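Local coordinates for cytochrome c-555 (Chlorobium tepidum, PDB 4J20), which carries electrons as a basic monoheme c-type cytochrome of green photosynthetic bacteria, although its exact role in photosynthesis is not established, at residues Y3-K9 and G77-Y82; V30-W36 and M83-K88. The protein carries 2 engineered substitutions. All coordinates share one frame; numbering follows the deposited sequence.

How the contacts relate
Both contacts use helix 73-85 and its tail, and both touch the heme. Contact 1 sets the start of helix 5-15 across the middle of that helix. Contact 2 joins the end of the helix and the C-terminal tail to residues 30-36. Each is partly buried and runs from buried residues near the heme to residues at the protein surface. Their chemistry differs. In contact 1, glycine and alanine let two helices come close, and an asparagine side chain binds a backbone N-H. In contact 2, a serine hydroxyl links two pieces of backbone, while Trp36 and Met83 pack against the porphyrin. The two centres lie about 14 Å apart.

Contact 1 (Y3-K9 and G77-Y82); sequences YDAAAGK and GNAVAY. With HEB (heme b/c), chain I.
Asn78 and Tyr82 of helix 73-85 carry most of the contact with segment 3-9; the amide of Asn78 meets Asp4, and the ring of Tyr82 meets Lys9. The short helix axes pass 6.9 Å apart at 102°. The close crossing is made at Gly8, whose CA lies 4.0 Å from Ala79 CA. Gly8 CA also makes a C-H...O contact of 3.5 Å with Asn78 O. A CB on Gly8 would run into that same oxygen.

Asn78 turns its amide toward the turn before helix 5-15. Asn78 OD1 accepts from Asp4 N at 2.8 Å, in a nearly straight bond (169°). The donor sits well above the amide carbonyl plane. Asp4 is the N-cap, and its OD1 takes the N-H of Ala7.

With chi1 at 177°, Tyr82 swings its ring away from its own backbone N and alongside the methylenes of Lys9. Lys9 CG sits over one face of the Tyr82 ring, 4.0 Å from its centroid, in a CH-pi contact. Farther out, Lys9 CE comes within 3.6 Å of Tyr82 OH. The Lys9 ammonium turns to a salt bridge with Asp13, and Tyr12 meets the Tyr82 ring.

Tyr3 packs beside Asn78 at the same end as Asp4. Tyr3 CB rests on Ala81 CB at 3.7 Å, and Asn78 OD1 lies at the edge of the Tyr3 ring. The ring continues onto Met44 and Val48 of helix 44-53. Ala79 and Val80 instead reach the heme, with Val80 CG2 3.7 Å from the heme methyl CMB.

Such a near-perpendicular crossing of N- and C-terminal helices is a hallmark of the cytochrome c fold. Small residues set its closeness. The amide of Asn78 supplies a direct polar tie to the backbone just ahead of the N-terminal helix, and Lys9 contributes its methylenes to the packing while its charge is paired elsewhere.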
ATOM      1  N   TYR A   3      -3.825  -8.666  10.152  1.00 16.89           N
ATOM      2  CA  TYR A   3      -2.642  -8.163   9.451  1.00 14.95           C
ATOM      3  C   TYR A   3      -1.371  -8.379  10.277  1.00 18.11           C
ATOM      4  O   TYR A   3      -1.375  -8.323  11.495  1.00 18.87           O
ATOM      5  CB  TYR A   3      -2.803  -6.687   9.179  1.00 17.24           C
ATOM      6  CG  TYR A   3      -3.981  -6.408   8.305  1.00 18.29           C
ATOM      7  CD1 TYR A   3      -4.056  -6.947   7.042  1.00 18.02           C
ATOM      8  CD2 TYR A   3      -5.064  -5.651   8.777  1.00 17.66           C
ATOM      9  CE1 TYR A   3      -5.169  -6.762   6.259  1.00 19.78           C
ATOM     10  CE2 TYR A   3      -6.201  -5.440   7.984  1.00 18.48           C
ATOM     11  CZ  TYR A   3      -6.244  -6.011   6.740  1.00 20.23           C
ATOM     12  OH  TYR A   3      -7.331  -5.807   5.930  1.00 23.03           O
ATOM     13  N   ASP A   4      -0.269  -8.605   9.565  1.00 15.27           N
ATOM     14  CA  ASP A   4       1.034  -8.757  10.170  1.00 15.05           C
ATOM     15  C   ASP A   4       1.939  -7.721   9.503  1.00 13.57           C
ATOM     16  O   ASP A   4       2.571  -7.989   8.471  1.00 12.87           O
ATOM     17  CB  ASP A   4       1.542 -10.189   9.935  1.00 14.66           C
ATOM     18  CG  ASP A   4       2.844 -10.476  10.629  1.00 16.03           C
ATOM     19  OD1 ASP A   4       3.580  -9.542  11.031  1.00 16.30           O
ATOM     20  OD2 ASP A   4       3.166 -11.682  10.734  1.00 17.14           O
ATOM     21  N   ALA A   5       1.950  -6.501  10.038  1.00 12.69           N
ATOM     22  CA  ALA A   5       2.705  -5.419   9.445  1.00 12.97           C
ATOM     23  C   ALA A   5       4.208  -5.678   9.475  1.00 12.71           C
ATOM     24  O   ALA A   5       4.904  -5.269   8.532  1.00 13.69           O
ATOM     25  CB  ALA A   5       2.422  -4.115  10.173  1.00 13.97           C
ATOM     26  N   ALA A   6       4.700  -6.392  10.475  1.00 12.91           N
ATOM     27  CA  ALA A   6       6.119  -6.693  10.523  1.00 13.03           C
ATOM     28  C   ALA A   6       6.518  -7.633   9.376  1.00 12.80           C
ATOM     29  O   ALA A   6       7.511  -7.382   8.686  1.00 13.82           O
ATOM     30  CB  ALA A   6       6.528  -7.261  11.864  1.00 14.85           C
ATOM     31  N   ALA A   7       5.743  -8.701   9.157  1.00 12.69           N
ATOM     32  CA  ALA A   7       6.001  -9.568   7.994  1.00 12.57           C
ATOM     33  C   ALA A   7       5.749  -8.765   6.726  1.00 12.41           C
ATOM     34  O   ALA A   7       6.480  -8.934   5.716  1.00 13.88           O
ATOM     35  CB  ALA A   7       5.106 -10.710   8.021  1.00 15.05           C
ATOM     36  N   GLY A   8       4.813  -7.814   6.766  1.00 12.14           N
ATOM     37  CA  GLY A   8       4.507  -6.975   5.619  1.00 13.14           C
ATOM     38  C   GLY A   8       5.679  -6.145   5.174  1.00 12.71           C
ATOM     39  O   GLY A   8       5.752  -5.805   3.964  1.00 13.48           O
ATOM     40  N   LYS A   9       6.593  -5.780   6.056  1.00 12.45           N
ATOM     41  CA  LYS A   9       7.712  -4.937   5.656  1.00 12.86           C
ATOM     42  C   LYS A   9       8.574  -5.611   4.620  1.00 13.63           C
ATOM     43  O   LYS A   9       9.079  -4.917   3.724  1.00 12.84           O
ATOM     44  CB  LYS A   9       8.564  -4.579   6.850  1.00 13.54           C
ATOM     45  CG  LYS A   9       9.622  -3.523   6.489  1.00 14.76           C
ATOM     46  CD  LYS A   9      10.407  -3.087   7.694  1.00 16.40           C
ATOM     47  CE  LYS A   9      11.575  -2.168   7.303  1.00 18.95           C
ATOM     48  NZ  LYS A   9      12.645  -2.978   6.680  1.00 20.63           N
ATOM     49  N   GLY A  77      -1.755  -7.290   1.721  1.00 11.92           N
ATOM     50  CA  GLY A  77      -2.438  -6.635   2.797  1.00 12.18           C
ATOM     51  C   GLY A  77      -1.509  -6.357   3.982  1.00 11.29           C
ATOM     52  O   GLY A  77      -1.635  -5.341   4.674  1.00 11.21           O
ATOM     53  N   ASN A  78      -0.554  -7.253   4.246  1.00 11.20           N
ATOM     54  CA  ASN A  78       0.420  -7.023   5.299  1.00 10.55           C
ATOM     55  C   ASN A  78       1.293  -5.817   4.981  1.00 10.27           C
ATOM     56  O   ASN A  78       1.634  -5.019   5.866  1.00 10.51           O
ATOM     57  CB  ASN A  78       1.278  -8.259   5.586  1.00 11.71           C
ATOM     58  CG  ASN A  78       0.493  -9.359   6.248  1.00 13.87           C
ATOM     59  OD1 ASN A  78      -0.550  -9.125   6.839  1.00 16.61           O
ATOM     60  ND2 ASN A  78       0.994 -10.575   6.158  1.00 15.65           N
ATOM     61  N   ALA A  79       1.666  -5.674   3.701  1.00 10.03           N
ATOM     62  CA  ALA A  79       2.412  -4.493   3.262  1.00  9.66           C
ATOM     63  C   ALA A  79       1.585  -3.220   3.442  1.00 10.02           C
ATOM     64  O   ALA A  79       2.125  -2.186   3.885  1.00 10.63           O
ATOM     65  CB  ALA A  79       2.856  -4.654   1.830  1.00 11.56           C
ATOM     66  N   VAL A  80       0.283  -3.270   3.141  1.00 10.04           N
ATOM     67  CA  VAL A  80      -0.567  -2.103   3.366  1.00 10.67           C
ATOM     68  C   VAL A  80      -0.561  -1.753   4.844  1.00 10.64           C
ATOM     69  O   VAL A  80      -0.459  -0.582   5.235  1.00 10.40           O
ATOM     70  CB  VAL A  80      -2.024  -2.357   2.856  1.00  9.62           C
ATOM     71  CG1 VAL A  80      -2.925  -1.180   3.236  1.00 11.77           C
ATOM     72  CG2 VAL A  80      -2.064  -2.592   1.340  1.00 10.14           C
ATOM     73  N   ALA A  81      -0.660  -2.758   5.716  1.00 10.63           N
ATOM     74  CA  ALA A  81      -0.667  -2.526   7.164  1.00 11.08           C
ATOM     75  C   ALA A  81       0.606  -1.839   7.600  1.00 10.93           C
ATOM     76  O   ALA A  81       0.577  -0.932   8.428  1.00 11.51           O
ATOM     77  CB  ALA A  81      -0.871  -3.838   7.919  1.00 11.97           C
ATOM     78  N   TYR A  82       1.736  -2.283   7.035  1.00 11.28           N
ATOM     79  CA  TYR A  82       2.981  -1.615   7.331  1.00 10.98           C
ATOM     80  C   TYR A  82       2.962  -0.149   6.899  1.00 10.67           C
ATOM     81  O   TYR A  82       3.306   0.754   7.664  1.00 11.54           O
ATOM     82  CB  TYR A  82       4.137  -2.356   6.653  1.00 12.06           C
ATOM     83  CG  TYR A  82       5.447  -1.663   6.860  1.00 11.66           C
ATOM     84  CD1 TYR A  82       6.083  -1.697   8.091  1.00 13.92           C
ATOM     85  CD2 TYR A  82       6.010  -0.907   5.851  1.00 13.40           C
ATOM     86  CE1 TYR A  82       7.266  -1.013   8.296  1.00 16.10           C
ATOM     87  CE2 TYR A  82       7.211  -0.175   6.081  1.00 15.95           C
ATOM     88  CZ  TYR A  82       7.816  -0.278   7.287  1.00 16.75           C
ATOM     89  OH  TYR A  82       9.019   0.402   7.498  1.00 20.90           O
TER
HETATM   90 FE   HEB I 107       0.621   1.623  -4.445  1.00  9.31          FE
HETATM   91  CHA HEB I 107      -1.871   3.889  -3.996  1.00  9.41           C
HETATM   92  CHB HEB I 107      -0.339  -0.003  -1.581  1.00  8.32           C
HETATM   93  CHC HEB I 107       2.993  -0.746  -4.977  1.00 10.13           C
HETATM   94  CHD HEB I 107       1.767   3.377  -7.128  1.00 10.48           C
HETATM   95  NA  HEB I 107      -0.834   1.878  -3.077  1.00  8.96           N
HETATM   96  C1A HEB I 107      -1.767   2.916  -3.039  1.00  9.09           C
HETATM   97  C2A HEB I 107      -2.566   2.764  -1.853  1.00  9.23           C
HETATM   98  C3A HEB I 107      -2.114   1.707  -1.188  1.00  8.49           C
HETATM   99  C4A HEB I 107      -1.036   1.141  -1.936  1.00  8.64           C
HETATM  100  CMA HEB I 107      -2.630   1.143   0.128  1.00 10.21           C
HETATM  101  CAA HEB I 107      -3.682   3.730  -1.458  1.00 10.28           C
HETATM  102  CBA HEB I 107      -5.062   3.141  -1.767  1.00 10.69           C
HETATM  103  CGA HEB I 107      -6.218   4.072  -1.491  1.00 11.49           C
HETATM  104  O1A HEB I 107      -6.023   5.280  -1.170  1.00 12.14           O
HETATM  105  O2A HEB I 107      -7.364   3.582  -1.656  1.00 14.43           O
HETATM  106  NB  HEB I 107       1.224  -0.032  -3.472  1.00  9.52           N
HETATM  107  C1B HEB I 107       0.674  -0.573  -2.312  1.00  8.56           C
HETATM  108  C2B HEB I 107       1.296  -1.828  -2.014  1.00  8.92           C
HETATM  109  C3B HEB I 107       2.245  -2.030  -2.945  1.00  9.53           C
HETATM  110  C4B HEB I 107       2.209  -0.932  -3.882  1.00  8.64           C
HETATM  111  CMB HEB I 107       0.945  -2.626  -0.784  1.00  9.90           C
HETATM  112  CAB HEB I 107       3.216  -3.174  -3.103  1.00  9.70           C
HETATM  113  CBB HEB I 107       2.537  -4.552  -3.088  1.00 11.50           C
HETATM  114  NC  HEB I 107       2.098   1.405  -5.768  1.00  9.71           N
HETATM  115  C1C HEB I 107       2.964   0.325  -5.838  1.00  9.20           C
HETATM  116  C2C HEB I 107       3.857   0.491  -6.959  1.00  9.88           C
HETATM  117  C3C HEB I 107       3.557   1.669  -7.518  1.00 10.14           C
HETATM  118  C4C HEB I 107       2.442   2.224  -6.833  1.00  9.54           C
HETATM  119  CMC HEB I 107       5.002  -0.476  -7.259  1.00 11.44           C
HETATM  120  CAC HEB I 107       4.246   2.372  -8.683  1.00 11.46           C
HETATM  121  CBC HEB I 107       4.323   1.602 -10.000  1.00 12.42           C
HETATM  122  ND  HEB I 107       0.043   3.307  -5.385  1.00  9.70           N
HETATM  123  C1D HEB I 107       0.654   3.866  -6.501  1.00  9.48           C
HETATM  124  C2D HEB I 107       0.003   5.074  -6.872  1.00  9.64           C
HETATM  125  C3D HEB I 107      -1.087   5.233  -5.935  1.00 10.87           C
HETATM  126  C4D HEB I 107      -1.010   4.112  -5.039  1.00  9.97           C
HETATM  127  CMD HEB I 107       0.328   6.009  -8.009  1.00 11.27           C
HETATM  128  CAD HEB I 107      -2.093   6.370  -5.874  1.00 11.13           C
HETATM  129  CBD HEB I 107      -3.313   6.177  -6.803  1.00 12.31           C
HETATM  130  CGD HEB I 107      -4.260   7.304  -6.665  1.00 13.08           C
HETATM  131  O1D HEB I 107      -4.803   7.479  -5.563  1.00 15.70           O
HETATM  132  O2D HEB I 107      -4.446   8.057  -7.591  1.00 15.01           O

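Contact 2 (V30-W36 and M83-K88); sequences VGDKAAW and MVGQSK. With HEB (heme b/c), chain I; IPA (isopropyl alcohol), chain E.
Gly31 and Ser87 bring the two backbones together, with their CA atoms 4.0 Å apart, where the turn before helix 33-40 meets the tail of helix 73-85. Ser87 OG accepts from Gly31 N at 2.9 Å in an almost straight bond (174°). Ser87 OG also donates to Met83 O at 2.7 Å, and these two bonds hold the hydroxyl in place. One water donates to both Lys33 O and Ser87 O.

Ser87 CB also lies over a face of Trp36, 3.8 Å from the centroid of the five-membered ring. The far end of the indole reaches the heme, with Trp36 CH2 3.7 Å from the heme methyl CMA. Met83 bends at its last torsion (chi3 69°), which carries Met83 CE to 3.7 Å from Trp36 CZ2 and 3.6 Å from the heme meso carbon CHB. The side chains of Val30 and Met83 cross at about a right angle, with Val30 CG2 on Met83 CG, while Val30 CG1 packs on Gln86 CB.

Replacing Trp36 with an alanine would probably open a gap beside the porphyrin and leave Ser87 CB and Met83 CE without their aromatic partner.

Met83 and Val30 also touch His20, the predicted axial ligand of the iron. Together the residues form part of a heme pocket of the cytochrome c type, walled by the C-terminal helix and the chain beyond the predicted heme-attachment cysteines, Cys16 and Cys19.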
ATOM      1  N   VAL A  30       5.054   6.921   1.863  1.00 10.07           N
ATOM      2  CA  VAL A  30       4.965   6.401   3.235  1.00  9.56           C
ATOM      3  C   VAL A  30       5.563   7.432   4.200  1.00 11.34           C
ATOM      4  O   VAL A  30       6.632   7.979   3.965  1.00 11.73           O
ATOM      5  CB  VAL A  30       5.627   5.021   3.352  1.00 11.30           C
ATOM      6  CG1 VAL A  30       5.731   4.585   4.798  1.00 12.42           C
ATOM      7  CG2 VAL A  30       4.778   4.007   2.593  1.00 11.73           C
ATOM      8  N   GLY A  31       4.772   7.728   5.239  1.00 10.80           N
ATOM      9  CA  GLY A  31       5.129   8.763   6.196  1.00 12.15           C
ATOM     10  C   GLY A  31       4.562  10.127   5.925  1.00 11.23           C
ATOM     11  O   GLY A  31       4.689  11.006   6.765  1.00 12.34           O
ATOM     12  N   ASP A  32       3.937  10.322   4.762  1.00 11.54           N
ATOM     13  CA  ASP A  32       3.314  11.598   4.388  1.00 11.76           C
ATOM     14  C   ASP A  32       1.908  11.646   4.962  1.00 11.53           C
ATOM     15  O   ASP A  32       0.974  11.046   4.439  1.00 12.28           O
ATOM     16  CB  ASP A  32       3.335  11.774   2.851  1.00 12.79           C
ATOM     17  CG  ASP A  32       2.687  13.049   2.362  1.00 11.63           C
ATOM     18  OD1 ASP A  32       1.896  13.696   3.095  1.00 12.97           O
ATOM     19  OD2 ASP A  32       2.969  13.376   1.181  1.00 12.55           O
ATOM     20  N   LYS A  33       1.771  12.308   6.108  1.00 12.56           N
ATOM     21  CA  LYS A  33       0.550  12.252   6.892  1.00 13.74           C
ATOM     22  C   LYS A  33      -0.663  12.823   6.153  1.00 14.16           C
ATOM     23  O   LYS A  33      -1.763  12.253   6.213  1.00 14.36           O
ATOM     24  CB  LYS A  33       0.737  12.978   8.224  1.00 16.63           C
ATOM     25  CG  LYS A  33       1.793  12.336   9.159  1.00 17.68           C
ATOM     26  CD  LYS A  33       2.328  13.382  10.238  1.00 21.19           C
ATOM     27  CE  LYS A  33       1.261  14.100  10.900  1.00 21.94           C
ATOM     28  NZ  LYS A  33       1.849  14.691  12.118  1.00 19.08           N
ATOM     29  N   ALA A  34      -0.491  13.945   5.461  1.00 13.57           N
ATOM     30  CA  ALA A  34      -1.618  14.572   4.768  1.00 14.38           C
ATOM     31  C   ALA A  34      -2.055  13.707   3.619  1.00 13.98           C
ATOM     32  O   ALA A  34      -3.254  13.614   3.338  1.00 15.96           O
ATOM     33  CB  ALA A  34      -1.277  15.994   4.304  1.00 17.02           C
ATOM     34  N   ALA A  35      -1.113  13.081   2.942  1.00 12.12           N
ATOM     35  CA  ALA A  35      -1.469  12.241   1.783  1.00 13.03           C
ATOM     36  C   ALA A  35      -2.269  11.042   2.285  1.00 12.88           C
ATOM     37  O   ALA A  35      -3.221  10.573   1.612  1.00 14.29           O
ATOM     38  CB  ALA A  35      -0.254  11.766   1.057  1.00 13.35           C
ATOM     39  N   TRP A  36      -1.885  10.487   3.434  1.00 11.32           N
ATOM     40  CA  TRP A  36      -2.485   9.257   3.910  1.00 11.59           C
ATOM     41  C   TRP A  36      -3.774   9.451   4.710  1.00 12.92           C
ATOM     42  O   TRP A  36      -4.545   8.494   4.804  1.00 13.00           O
ATOM     43  CB  TRP A  36      -1.466   8.390   4.666  1.00 11.68           C
ATOM     44  CG  TRP A  36      -0.588   7.675   3.696  1.00 10.53           C
ATOM     45  CD1 TRP A  36       0.639   8.071   3.235  1.00 10.30           C
ATOM     46  CD2 TRP A  36      -0.905   6.442   3.021  1.00 10.00           C
ATOM     47  NE1 TRP A  36       1.112   7.157   2.307  1.00 10.12           N
ATOM     48  CE2 TRP A  36       0.182   6.138   2.170  1.00  9.44           C
ATOM     49  CE3 TRP A  36      -1.990   5.568   3.094  1.00 10.24           C
ATOM     50  CZ2 TRP A  36       0.185   5.012   1.358  1.00 10.31           C
ATOM     51  CZ3 TRP A  36      -2.000   4.451   2.269  1.00 11.04           C
ATOM     52  CH2 TRP A  36      -0.916   4.175   1.419  1.00 10.45           C
ATOM     53  N   MET A  83       2.541   0.090   5.665  1.00  9.58           N
ATOM     54  CA  MET A  83       2.488   1.463   5.123  1.00 10.72           C
ATOM     55  C   MET A  83       1.588   2.363   5.978  1.00 10.00           C
ATOM     56  O   MET A  83       1.971   3.504   6.315  1.00 11.96           O
ATOM     57  CB  MET A  83       1.953   1.423   3.715  1.00 10.70           C
ATOM     58  CG  MET A  83       2.909   0.709   2.756  1.00 10.95           C
ATOM     59  SD  MET A  83       2.202   0.279   1.143  1.00 10.74           S
ATOM     60  CE  MET A  83       2.016   1.910   0.442  1.00 11.07           C
ATOM     61  N   VAL A  84       0.403   1.888   6.317  1.00 10.54           N
ATOM     62  CA  VAL A  84      -0.520   2.684   7.118  1.00 11.54           C
ATOM     63  C   VAL A  84       0.061   2.951   8.502  1.00 12.54           C
ATOM     64  O   VAL A  84       0.010   4.099   8.992  1.00 13.03           O
ATOM     65  CB  VAL A  84      -1.862   1.950   7.224  1.00 12.50           C
ATOM     66  CG1 VAL A  84      -2.728   2.519   8.371  1.00 13.45           C
ATOM     67  CG2 VAL A  84      -2.610   1.975   5.916  1.00 12.45           C
ATOM     68  N   GLY A  85       0.637   1.924   9.137  1.00 12.35           N
ATOM     69  CA  GLY A  85       1.225   2.106  10.439  1.00 14.10           C
ATOM     70  C   GLY A  85       2.360   3.114  10.490  1.00 14.29           C
ATOM     71  O   GLY A  85       2.660   3.653  11.557  1.00 16.09           O
ATOM     72  N   GLN A  86       3.026   3.342   9.377  1.00 12.91           N
ATOM     73  CA  GLN A  86       4.115   4.287   9.303  1.00 13.11           C
ATOM     74  C   GLN A  86       3.674   5.676   8.828  1.00 12.92           C
ATOM     75  O   GLN A  86       4.499   6.574   8.773  1.00 16.14           O
ATOM     76  CB  GLN A  86       5.169   3.780   8.341  1.00 13.88           C
ATOM     77  CG  GLN A  86       5.947   2.553   8.878  1.00 14.78           C
ATOM     78  CD  GLN A  86       6.736   2.865  10.129  1.00 15.62           C
ATOM     79  OE1 GLN A  86       7.505   3.845  10.177  1.00 17.87           O
ATOM     80  NE2 GLN A  86       6.538   2.075  11.154  1.00 15.55           N
ATOM     81  N   SER A  87       2.370   5.864   8.554  1.00 12.54           N
ATOM     82  CA  SER A  87       1.923   7.086   7.853  1.00 11.81           C
ATOM     83  C   SER A  87       0.926   7.921   8.655  1.00 14.51           C
ATOM     84  O   SER A  87       0.160   8.716   8.088  1.00 14.30           O
ATOM     85  CB  SER A  87       1.356   6.729   6.481  1.00 12.63           C
ATOM     86  OG  SER A  87       2.371   6.127   5.682  1.00 11.10           O
ATOM     87  N   LYS A  88       0.965   7.768   9.995  1.00 14.69           N
ATOM     88  CA  LYS A  88       0.098   8.517  10.904  1.00 16.92           C
ATOM     89  C   LYS A  88       0.922   9.571  11.658  1.00 16.16           C
ATOM     90  O   LYS A  88       2.132   9.522  11.769  1.00 20.00           O
ATOM     91  CB  LYS A  88      -0.618   7.574  11.890  1.00 17.43           C
ATOM     92  CG  LYS A  88      -1.647   6.643  11.210  1.00 20.74           C
ATOM     93  CD  LYS A  88      -2.137   5.565  12.156  1.00 25.41           C
ATOM     94  CE  LYS A  88      -3.177   4.678  11.498  1.00 26.38           C
ATOM     95  NZ  LYS A  88      -3.589   3.569  12.410  1.00 30.63           N
ATOM     96  OXT LYS A  88       0.335  10.471  12.268  1.00 23.21           O
TER
HETATM   97 FE   HEB I 107       0.621   1.623  -4.445  1.00  9.31          FE
HETATM   98  CHA HEB I 107      -1.871   3.889  -3.996  1.00  9.41           C
HETATM   99  CHB HEB I 107      -0.339  -0.003  -1.581  1.00  8.32           C
HETATM  100  CHC HEB I 107       2.993  -0.746  -4.977  1.00 10.13           C
HETATM  101  CHD HEB I 107       1.767   3.377  -7.128  1.00 10.48           C
HETATM  102  NA  HEB I 107      -0.834   1.878  -3.077  1.00  8.96           N
HETATM  103  C1A HEB I 107      -1.767   2.916  -3.039  1.00  9.09           C
HETATM  104  C2A HEB I 107      -2.566   2.764  -1.853  1.00  9.23           C
HETATM  105  C3A HEB I 107      -2.114   1.707  -1.188  1.00  8.49           C
HETATM  106  C4A HEB I 107      -1.036   1.141  -1.936  1.00  8.64           C
HETATM  107  CMA HEB I 107      -2.630   1.143   0.128  1.00 10.21           C
HETATM  108  CAA HEB I 107      -3.682   3.730  -1.458  1.00 10.28           C
HETATM  109  CBA HEB I 107      -5.062   3.141  -1.767  1.00 10.69           C
HETATM  110  CGA HEB I 107      -6.218   4.072  -1.491  1.00 11.49           C
HETATM  111  O1A HEB I 107      -6.023   5.280  -1.170  1.00 12.14           O
HETATM  112  O2A HEB I 107      -7.364   3.582  -1.656  1.00 14.43           O
HETATM  113  NB  HEB I 107       1.224  -0.032  -3.472  1.00  9.52           N
HETATM  114  C1B HEB I 107       0.674  -0.573  -2.312  1.00  8.56           C
HETATM  115  C2B HEB I 107       1.296  -1.828  -2.014  1.00  8.92           C
HETATM  116  C3B HEB I 107       2.245  -2.030  -2.945  1.00  9.53           C
HETATM  117  C4B HEB I 107       2.209  -0.932  -3.882  1.00  8.64           C
HETATM  118  CMB HEB I 107       0.945  -2.626  -0.784  1.00  9.90           C
HETATM  119  CAB HEB I 107       3.216  -3.174  -3.103  1.00  9.70           C
HETATM  120  CBB HEB I 107       2.537  -4.552  -3.088  1.00 11.50           C
HETATM  121  NC  HEB I 107       2.098   1.405  -5.768  1.00  9.71           N
HETATM  122  C1C HEB I 107       2.964   0.325  -5.838  1.00  9.20           C
HETATM  123  C2C HEB I 107       3.857   0.491  -6.959  1.00  9.88           C
HETATM  124  C3C HEB I 107       3.557   1.669  -7.518  1.00 10.14           C
HETATM  125  C4C HEB I 107       2.442   2.224  -6.833  1.00  9.54           C
HETATM  126  CMC HEB I 107       5.002  -0.476  -7.259  1.00 11.44           C
HETATM  127  CAC HEB I 107       4.246   2.372  -8.683  1.00 11.46           C
HETATM  128  CBC HEB I 107       4.323   1.602 -10.000  1.00 12.42           C
HETATM  129  ND  HEB I 107       0.043   3.307  -5.385  1.00  9.70           N
HETATM  130  C1D HEB I 107       0.654   3.866  -6.501  1.00  9.48           C
HETATM  131  C2D HEB I 107       0.003   5.074  -6.872  1.00  9.64           C
HETATM  132  C3D HEB I 107      -1.087   5.233  -5.935  1.00 10.87           C
HETATM  133  C4D HEB I 107      -1.010   4.112  -5.039  1.00  9.97           C
HETATM  134  CMD HEB I 107       0.328   6.009  -8.009  1.00 11.27           C
HETATM  135  CAD HEB I 107      -2.093   6.370  -5.874  1.00 11.13           C
HETATM  136  CBD HEB I 107      -3.313   6.177  -6.803  1.00 12.31           C
HETATM  137  CGD HEB I 107      -4.260   7.304  -6.665  1.00 13.08           C
HETATM  138  O1D HEB I 107      -4.803   7.479  -5.563  1.00 15.70           O
HETATM  139  O2D HEB I 107      -4.446   8.057  -7.591  1.00 15.01           O
HETATM  140  C1  IPA E 103      10.088   6.878   7.243  1.00 36.59           C
HETATM  141  C2  IPA E 103       8.636   6.496   7.523  1.00 36.67           C
HETATM  142  C3  IPA E 103       8.109   7.224   8.763  1.00 36.45           C
HETATM  143  O2  IPA E 103       8.556   5.066   7.694  1.00 36.45           O
HETATM  144  O   HOH W   1      -2.197  10.107   7.994  1.00 15.93           O